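Local structure of transcription termination factor NusA (Planctomyces limnophilus, 4MTN) at residues D103-L108 / I129-A134; D99-E104 / P165-V170. The protein probably takes part in both transcription termination and antitermination, binding directly to core RNA polymerase and to nascent RNA. All blocks are in the same frame, centred on the assembly; numbering follows the deposited sequence.

Interaction 1: D103-L108 / I129-A134; sequences DEYAQL and IGKAEA
The phenol ring of Tyr105 is approached from both sides of its plane, by Ile129 on one and by Lys131 on the other. Both approaches are oblique and reach the ring at its hydroxyl end. CD1 of Ile129 lies 3.4 Å from Tyr105 CZ, the two side chains advancing from opposite directions. Across the plane, CD of Lys131 is 4.1 Å from the same CZ, while the CB of this lysine lies 3.1 Å from Tyr105 OH. Val169 of strand 167-172 joins Ile129 on its side of the ring. The second flat group, the carboxylate of Glu104, lies on the lysine side and almost parallel to the phenol ring. With CG anti to the backbone N (chi1 179°) and the chain extended beyond it, Glu104 reaches out over the ring towards the 129-134 loop. There CE of Lys131 faces the carboxylate head-on, 3.3 Å from Glu104 OE1 and equally far from OE2, near the extension of the CG-CD bond. The lysine chain runs straight as far as CE and then bends (chi4 -62°), which leaves NZ 4.1 Å from Glu104 OE1, beyond salt-bridge distance. Replacing Glu104 by an alanine removes the carboxylate packed against CD and CE of Lys131 and is likely to leave the lysine end freer to turn, its ammonium without this nearby opposite charge. The contact joins the C-terminal end of helix 87-105, which leads from the N-terminal domain, to the loop between strands 124-128 and 133-137 of the S1 domain. Tyr105 is buried, whereas Lys131 is exposed. The chemistry is accordingly graded: apolar packing of the aromatic ring on the inside gives way to opposite charges that lie near each other without forming a salt bridge, their attraction likely to be softened by solvent.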
ATOM      1  N   ASP A 103     -13.224  13.003  -8.121  1.00 42.71           N
ATOM      2  CA  ASP A 103     -12.452  14.169  -7.705  1.00 44.07           C
ATOM      3  C   ASP A 103     -12.365  14.290  -6.188  1.00 41.95           C
ATOM      4  O   ASP A 103     -11.327  14.663  -5.642  1.00 40.89           O
ATOM      5  CB  ASP A 103     -13.059  15.447  -8.286  1.00 46.88           C
ATOM      6  CG  ASP A 103     -12.896  15.538  -9.787  1.00 49.60           C
ATOM      7  OD1 ASP A 103     -11.928  14.955 -10.319  1.00 49.01           O
ATOM      8  OD2 ASP A 103     -13.736  16.194 -10.435  1.00 54.44           O
ATOM      9  N   GLU A 104     -13.464  13.973  -5.513  1.00 39.13           N
ATOM     10  CA  GLU A 104     -13.535  14.089  -4.063  1.00 40.50           C
ATOM     11  C   GLU A 104     -12.766  12.977  -3.355  1.00 45.72           C
ATOM     12  O   GLU A 104     -11.973  13.237  -2.451  1.00 54.50           O
ATOM     13  CB  GLU A 104     -14.996  14.081  -3.610  1.00 44.76           C
ATOM     14  CG  GLU A 104     -15.185  14.173  -2.108  1.00 53.91           C
ATOM     15  CD  GLU A 104     -16.642  14.086  -1.703  1.00 61.10           C
ATOM     16  OE1 GLU A 104     -17.497  13.906  -2.597  1.00 64.24           O
ATOM     17  OE2 GLU A 104     -16.932  14.197  -0.493  1.00 64.36           O
ATOM     18  N   TYR A 105     -13.002  11.740  -3.779  1.00 43.89           N
ATOM     19  CA  TYR A 105     -12.463  10.571  -3.091  1.00 43.82           C
ATOM     20  C   TYR A 105     -10.998  10.271  -3.414  1.00 46.45           C
ATOM     21  O   TYR A 105     -10.295   9.670  -2.600  1.00 47.11           O
ATOM     22  CB  TYR A 105     -13.329   9.350  -3.406  1.00 47.19           C
ATOM     23  CG  TYR A 105     -14.655   9.365  -2.679  1.00 53.73           C
ATOM     24  CD1 TYR A 105     -14.720   9.697  -1.332  1.00 52.72           C
ATOM     25  CD2 TYR A 105     -15.840   9.066  -3.337  1.00 58.71           C
ATOM     26  CE1 TYR A 105     -15.923   9.720  -0.657  1.00 51.46           C
ATOM     27  CE2 TYR A 105     -17.053   9.088  -2.669  1.00 57.40           C
ATOM     28  CZ  TYR A 105     -17.086   9.418  -1.329  1.00 54.66           C
ATOM     29  OH  TYR A 105     -18.282   9.443  -0.651  1.00 57.57           O
ATOM     30  N   ALA A 106     -10.535  10.684  -4.591  1.00 41.72           N
ATOM     31  CA  ALA A 106      -9.147  10.442  -4.983  1.00 40.12           C
ATOM     32  C   ALA A 106      -8.170  11.232  -4.115  1.00 47.32           C
ATOM     33  O   ALA A 106      -6.999  10.867  -3.994  1.00 50.84           O
ATOM     34  CB  ALA A 106      -8.939  10.780  -6.447  1.00 40.47           C
ATOM     35  N   GLN A 107      -8.655  12.315  -3.515  1.00 46.16           N
ATOM     36  CA  GLN A 107      -7.834  13.126  -2.623  1.00 47.38           C
ATOM     37  C   GLN A 107      -7.843  12.547  -1.212  1.00 45.59           C
ATOM     38  O   GLN A 107      -7.076  12.972  -0.350  1.00 50.21           O
ATOM     39  CB  GLN A 107      -8.330  14.573  -2.595  1.00 46.58           C
ATOM     40  CG  GLN A 107      -8.543  15.195  -3.963  1.00 36.95           C
ATOM     41  CD  GLN A 107      -8.966  16.649  -3.880  1.00 38.11           C
ATOM     42  OE1 GLN A 107      -8.396  17.429  -3.118  1.00 43.33           O
ATOM     43  NE2 GLN A 107      -9.975  17.020  -4.661  1.00 38.63           N
ATOM     44  N   LEU A 108      -8.722  11.577  -0.988  1.00 39.19           N
ATOM     45  CA  LEU A 108      -8.917  10.995   0.335  1.00 38.08           C
ATOM     46  C   LEU A 108      -8.090   9.733   0.566  1.00 35.81           C
ATOM     47  O   LEU A 108      -8.269   9.054   1.573  1.00 31.14           O
ATOM     48  CB  LEU A 108     -10.398  10.690   0.562  1.00 40.54           C
ATOM     49  CG  LEU A 108     -11.316  11.908   0.670  1.00 38.65           C
ATOM     50  CD1 LEU A 108     -12.739  11.485   0.995  1.00 41.68           C
ATOM     51  CD2 LEU A 108     -10.787  12.875   1.717  1.00 37.53           C
ATOM     52  N   ILE A 129     -21.081   4.574   1.833  1.00 61.65           N
ATOM     53  CA  ILE A 129     -20.625   5.793   2.490  1.00 59.61           C
ATOM     54  C   ILE A 129     -21.586   6.940   2.181  1.00 64.43           C
ATOM     55  O   ILE A 129     -21.354   8.088   2.555  1.00 66.88           O
ATOM     56  CB  ILE A 129     -19.192   6.146   2.068  1.00 55.72           C
ATOM     57  CG1 ILE A 129     -19.124   6.407   0.563  1.00 56.59           C
ATOM     58  CG2 ILE A 129     -18.246   5.012   2.450  1.00 48.36           C
ATOM     59  CD1 ILE A 129     -17.725   6.299  -0.014  1.00 51.94           C
ATOM     60  N   GLY A 130     -22.662   6.601   1.477  1.00 69.58           N
ATOM     61  CA  GLY A 130     -23.794   7.486   1.261  1.00 73.02           C
ATOM     62  C   GLY A 130     -23.739   8.342   0.012  1.00 75.90           C
ATOM     63  O   GLY A 130     -24.780   8.725  -0.521  1.00 84.61           O
ATOM     64  N   LYS A 131     -22.536   8.646  -0.462  1.00 73.28           N
ATOM     65  CA  LYS A 131     -22.381   9.247  -1.781  1.00 71.86           C
ATOM     66  C   LYS A 131     -22.351   8.167  -2.854  1.00 69.49           C
ATOM     67  O   LYS A 131     -22.961   8.308  -3.915  1.00 72.62           O
ATOM     68  CB  LYS A 131     -21.118  10.104  -1.845  1.00 74.75           C
ATOM     69  CG  LYS A 131     -21.234  11.419  -1.092  1.00 78.10           C
ATOM     70  CD  LYS A 131     -20.004  12.285  -1.293  1.00 78.44           C
ATOM     71  CE  LYS A 131     -20.193  13.662  -0.679  1.00 81.36           C
ATOM     72  NZ  LYS A 131     -21.312  14.411  -1.319  1.00 82.85           N
ATOM     73  N   ALA A 132     -21.633   7.088  -2.561  1.00 64.92           N
ATOM     74  CA  ALA A 132     -21.460   5.987  -3.499  1.00 62.74           C
ATOM     75  C   ALA A 132     -21.113   4.698  -2.762  1.00 61.01           C
ATOM     76  O   ALA A 132     -20.732   4.727  -1.592  1.00 56.88           O
ATOM     77  CB  ALA A 132     -20.382   6.321  -4.518  1.00 58.60           C
ATOM     78  N   GLU A 133     -21.253   3.569  -3.448  1.00 61.71           N
ATOM     79  CA  GLU A 133     -20.916   2.275  -2.866  1.00 60.35           C
ATOM     80  C   GLU A 133     -19.429   1.971  -3.025  1.00 53.95           C
ATOM     81  O   GLU A 133     -18.879   2.065  -4.121  1.00 54.61           O
ATOM     82  CB  GLU A 133     -21.750   1.163  -3.507  1.00 68.60           C
ATOM     83  CG  GLU A 133     -23.248   1.290  -3.270  1.00 78.86           C
ATOM     84  CD  GLU A 133     -23.644   1.001  -1.833  1.00 86.22           C
ATOM     85  OE1 GLU A 133     -22.847   0.371  -1.108  1.00 89.43           O
ATOM     86  OE2 GLU A 133     -24.755   1.405  -1.429  1.00 87.94           O
ATOM     87  N   ALA A 134     -18.786   1.609  -1.920  1.00 49.59           N
ATOM     88  CA  ALA A 134     -17.375   1.244  -1.940  1.00 46.63           C
ATOM     89  C   ALA A 134     -17.214  -0.238  -1.623  1.00 56.09           C
ATOM     90  O   ALA A 134     -18.038  -0.820  -0.917  1.00 60.37           O
ATOM     91  CB  ALA A 134     -16.592   2.089  -0.951  1.00 38.07           C
TER

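Interaction 2: D99-E104 / P165-V170; sequences DTLFDE and PRVRVV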
ATOM      1  N   ASP A  99     -17.448  11.376 -12.377  1.00 56.44           N
ATOM      2  CA  ASP A  99     -16.337  12.320 -12.468  1.00 57.06           C
ATOM      3  C   ASP A  99     -16.220  13.167 -11.203  1.00 56.22           C
ATOM      4  O   ASP A  99     -15.116  13.466 -10.747  1.00 39.89           O
ATOM      5  CB  ASP A  99     -16.504  13.226 -13.690  1.00 60.88           C
ATOM      6  CG  ASP A  99     -16.172  12.519 -14.992  1.00 67.57           C
ATOM      7  OD1 ASP A  99     -15.971  11.286 -14.970  1.00 68.47           O
ATOM      8  OD2 ASP A  99     -16.115  13.197 -16.040  1.00 69.89           O
ATOM      9  N   THR A 100     -17.362  13.548 -10.641  1.00 53.76           N
ATOM     10  CA  THR A 100     -17.391  14.359  -9.430  1.00 52.32           C
ATOM     11  C   THR A 100     -16.934  13.561  -8.213  1.00 51.37           C
ATOM     12  O   THR A 100     -16.089  14.016  -7.440  1.00 51.30           O
ATOM     13  CB  THR A 100     -18.799  14.921  -9.161  1.00 54.35           C
ATOM     14  OG1 THR A 100     -19.216  15.723 -10.273  1.00 56.77           O
ATOM     15  CG2 THR A 100     -18.802  15.772  -7.900  1.00 40.55           C
ATOM     16  N   LEU A 101     -17.496  12.366  -8.052  1.00 50.60           N
ATOM     17  CA  LEU A 101     -17.161  11.505  -6.923  1.00 50.19           C
ATOM     18  C   LEU A 101     -15.703  11.063  -6.969  1.00 51.22           C
ATOM     19  O   LEU A 101     -15.090  10.818  -5.930  1.00 56.13           O
ATOM     20  CB  LEU A 101     -18.081  10.284  -6.891  1.00 49.45           C
ATOM     21  CG  LEU A 101     -19.556  10.581  -6.616  1.00 51.33           C
ATOM     22  CD1 LEU A 101     -20.384   9.309  -6.665  1.00 51.81           C
ATOM     23  CD2 LEU A 101     -19.721  11.283  -5.277  1.00 50.55           C
ATOM     24  N   PHE A 102     -15.153  10.961  -8.174  1.00 45.32           N
ATOM     25  CA  PHE A 102     -13.740  10.640  -8.334  1.00 37.32           C
ATOM     26  C   PHE A 102     -12.869  11.766  -7.786  1.00 40.96           C
ATOM     27  O   PHE A 102     -11.898  11.519  -7.076  1.00 36.43           O
ATOM     28  CB  PHE A 102     -13.399  10.378  -9.803  1.00 44.83           C
ATOM     29  CG  PHE A 102     -11.929  10.172 -10.056  1.00 44.89           C
ATOM     30  CD1 PHE A 102     -11.132  11.218 -10.495  1.00 39.31           C
ATOM     31  CD2 PHE A 102     -11.345   8.935  -9.849  1.00 44.21           C
ATOM     32  CE1 PHE A 102      -9.782  11.031 -10.722  1.00 40.28           C
ATOM     33  CE2 PHE A 102      -9.995   8.740 -10.074  1.00 39.09           C
ATOM     34  CZ  PHE A 102      -9.212   9.790 -10.511  1.00 39.76           C
ATOM     35  N   ASP A 103     -13.224  13.003  -8.121  1.00 42.71           N
ATOM     36  CA  ASP A 103     -12.452  14.169  -7.705  1.00 44.07           C
ATOM     37  C   ASP A 103     -12.365  14.290  -6.188  1.00 41.95           C
ATOM     38  O   ASP A 103     -11.327  14.663  -5.642  1.00 40.89           O
ATOM     39  CB  ASP A 103     -13.059  15.447  -8.286  1.00 46.88           C
ATOM     40  CG  ASP A 103     -12.896  15.538  -9.787  1.00 49.60           C
ATOM     41  OD1 ASP A 103     -11.928  14.955 -10.319  1.00 49.01           O
ATOM     42  OD2 ASP A 103     -13.736  16.194 -10.435  1.00 54.44           O
ATOM     43  N   GLU A 104     -13.464  13.973  -5.513  1.00 39.13           N
ATOM     44  CA  GLU A 104     -13.535  14.089  -4.063  1.00 40.50           C
ATOM     45  C   GLU A 104     -12.766  12.977  -3.355  1.00 45.72           C
ATOM     46  O   GLU A 104     -11.973  13.237  -2.451  1.00 54.50           O
ATOM     47  CB  GLU A 104     -14.996  14.081  -3.610  1.00 44.76           C
ATOM     48  CG  GLU A 104     -15.185  14.173  -2.108  1.00 53.91           C
ATOM     49  CD  GLU A 104     -16.642  14.086  -1.703  1.00 61.10           C
ATOM     50  OE1 GLU A 104     -17.497  13.906  -2.597  1.00 64.24           O
ATOM     51  OE2 GLU A 104     -16.932  14.197  -0.493  1.00 64.36           O
ATOM     52  N   PRO A 165     -19.460   3.443 -16.106  1.00116.37           N
ATOM     53  CA  PRO A 165     -19.962   4.767 -15.718  1.00118.29           C
ATOM     54  C   PRO A 165     -20.429   4.781 -14.260  1.00119.92           C
ATOM     55  O   PRO A 165     -21.531   5.232 -13.945  1.00126.73           O
ATOM     56  CB  PRO A 165     -21.123   5.007 -16.684  1.00123.16           C
ATOM     57  N   ARG A 166     -19.558   4.285 -13.386  1.00102.89           N
ATOM     58  CA  ARG A 166     -19.725   4.332 -11.940  1.00 90.78           C
ATOM     59  C   ARG A 166     -18.330   4.379 -11.321  1.00 78.79           C
ATOM     60  O   ARG A 166     -17.390   3.790 -11.856  1.00 76.67           O
ATOM     61  CB  ARG A 166     -20.519   3.126 -11.439  1.00 91.85           C
ATOM     62  N   VAL A 167     -18.185   5.087 -10.206  1.00 70.62           N
ATOM     63  CA  VAL A 167     -16.866   5.261  -9.604  1.00 63.12           C
ATOM     64  C   VAL A 167     -16.526   4.098  -8.672  1.00 58.97           C
ATOM     65  O   VAL A 167     -17.358   3.654  -7.883  1.00 61.94           O
ATOM     66  CB  VAL A 167     -16.770   6.601  -8.835  1.00 61.66           C
ATOM     67  CG1 VAL A 167     -17.891   6.724  -7.813  1.00 61.69           C
ATOM     68  CG2 VAL A 167     -15.404   6.751  -8.175  1.00 58.70           C
ATOM     69  N   ARG A 168     -15.302   3.593  -8.786  1.00 54.74           N
ATOM     70  CA  ARG A 168     -14.846   2.488  -7.950  1.00 55.06           C
ATOM     71  C   ARG A 168     -13.986   2.985  -6.792  1.00 51.72           C
ATOM     72  O   ARG A 168     -12.905   3.534  -7.002  1.00 54.94           O
ATOM     73  CB  ARG A 168     -14.063   1.470  -8.786  1.00 54.84           C
ATOM     74  CG  ARG A 168     -13.427   0.350  -7.976  1.00 57.02           C
ATOM     75  CD  ARG A 168     -12.615  -0.583  -8.865  1.00 58.28           C
ATOM     76  NE  ARG A 168     -11.945  -1.628  -8.096  1.00 60.96           N
ATOM     77  CZ  ARG A 168     -12.473  -2.820  -7.839  1.00 69.48           C
ATOM     78  NH1 ARG A 168     -13.683  -3.124  -8.289  1.00 73.80           N
ATOM     79  NH2 ARG A 168     -11.789  -3.710  -7.131  1.00 68.38           N
ATOM     80  N   VAL A 169     -14.474   2.794  -5.571  1.00 46.45           N
ATOM     81  CA  VAL A 169     -13.723   3.174  -4.381  1.00 44.11           C
ATOM     82  C   VAL A 169     -13.325   1.937  -3.583  1.00 45.69           C
ATOM     83  O   VAL A 169     -14.178   1.251  -3.021  1.00 50.14           O
ATOM     84  CB  VAL A 169     -14.530   4.125  -3.477  1.00 41.50           C
ATOM     85  CG1 VAL A 169     -13.687   4.568  -2.292  1.00 38.69           C
ATOM     86  CG2 VAL A 169     -15.013   5.330  -4.270  1.00 42.81           C
ATOM     87  N   VAL A 170     -12.027   1.654  -3.542  1.00 40.63           N
ATOM     88  CA  VAL A 170     -11.511   0.490  -2.829  1.00 46.55           C
ATOM     89  C   VAL A 170     -11.013   0.876  -1.440  1.00 49.81           C
ATOM     90  O   VAL A 170     -10.197   1.788  -1.300  1.00 45.43           O
ATOM     91  CB  VAL A 170     -10.363  -0.179  -3.610  1.00 45.64           C
ATOM     92  CG1 VAL A 170      -9.835  -1.390  -2.852  1.00 44.73           C
ATOM     93  CG2 VAL A 170     -10.827  -0.574  -5.003  1.00 44.68           C
TER
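Val167 sets its two methyl branches against consecutive residues of the helix, Leu101 and Phe102, where helix 87-105 packs on the OB-fold sheet of the S1 domain. CG1 carries the closer contact: it lies 3.7 Å from Leu101 CB and 3.8 Å from Leu101 CD1, the two side chains crossing at about a right angle. This branch stands between the backbone N and the carbonyl carbon of the valine (chi1 54°), which turns CG2 towards the next helical residue. There CG2 is 4.2 Å from the backbone N of Phe102 and 4.5 Å from its CB, so it touches the root of that side chain and not the aromatic ring. The two backbones are closest here, with CA of Phe102 6.3 Å from CA of Val167.

In the next shell, the Phe102 ring, carried away from the backbone N (chi1 174°), packs on Val160 and Lys162 of strand 152-162. Val167 also touches Val160, and Arg98 meets it from one turn earlier in the helix. Strand 167-172 is itself held in the sheet by backbone hydrogen bonds on both flanks, Arg168 with Lys161 and Val169 with Ile135. Leu101 reaches past Val167 to the loop before strand 133-137, where its CD1 lies 3.7 Å from CB of Ala132.

Overall arrangement
Interactions 1 and 2 use successive turns of helix 87-105, their centres about 6 Å apart. Interaction 1 meets the loop leading into strand 133-137 and interaction 2 the beginning of strand 167-172, and these strands are neighbours in one sheet. Both are partly buried, and each has one buried helical residue, Tyr105 in the first and Leu101 in the second. Interaction 2 is purely apolar, valine against leucine and the base of a phenylalanine. Interaction 1 is larger and mixed, running from aromatic packing out to near, unbridged opposite charges. Side chains bridge the two: Tyr105 leans on Val169, and Leu101 on Lys131, making a continuous interface between the helix and the S1 domain.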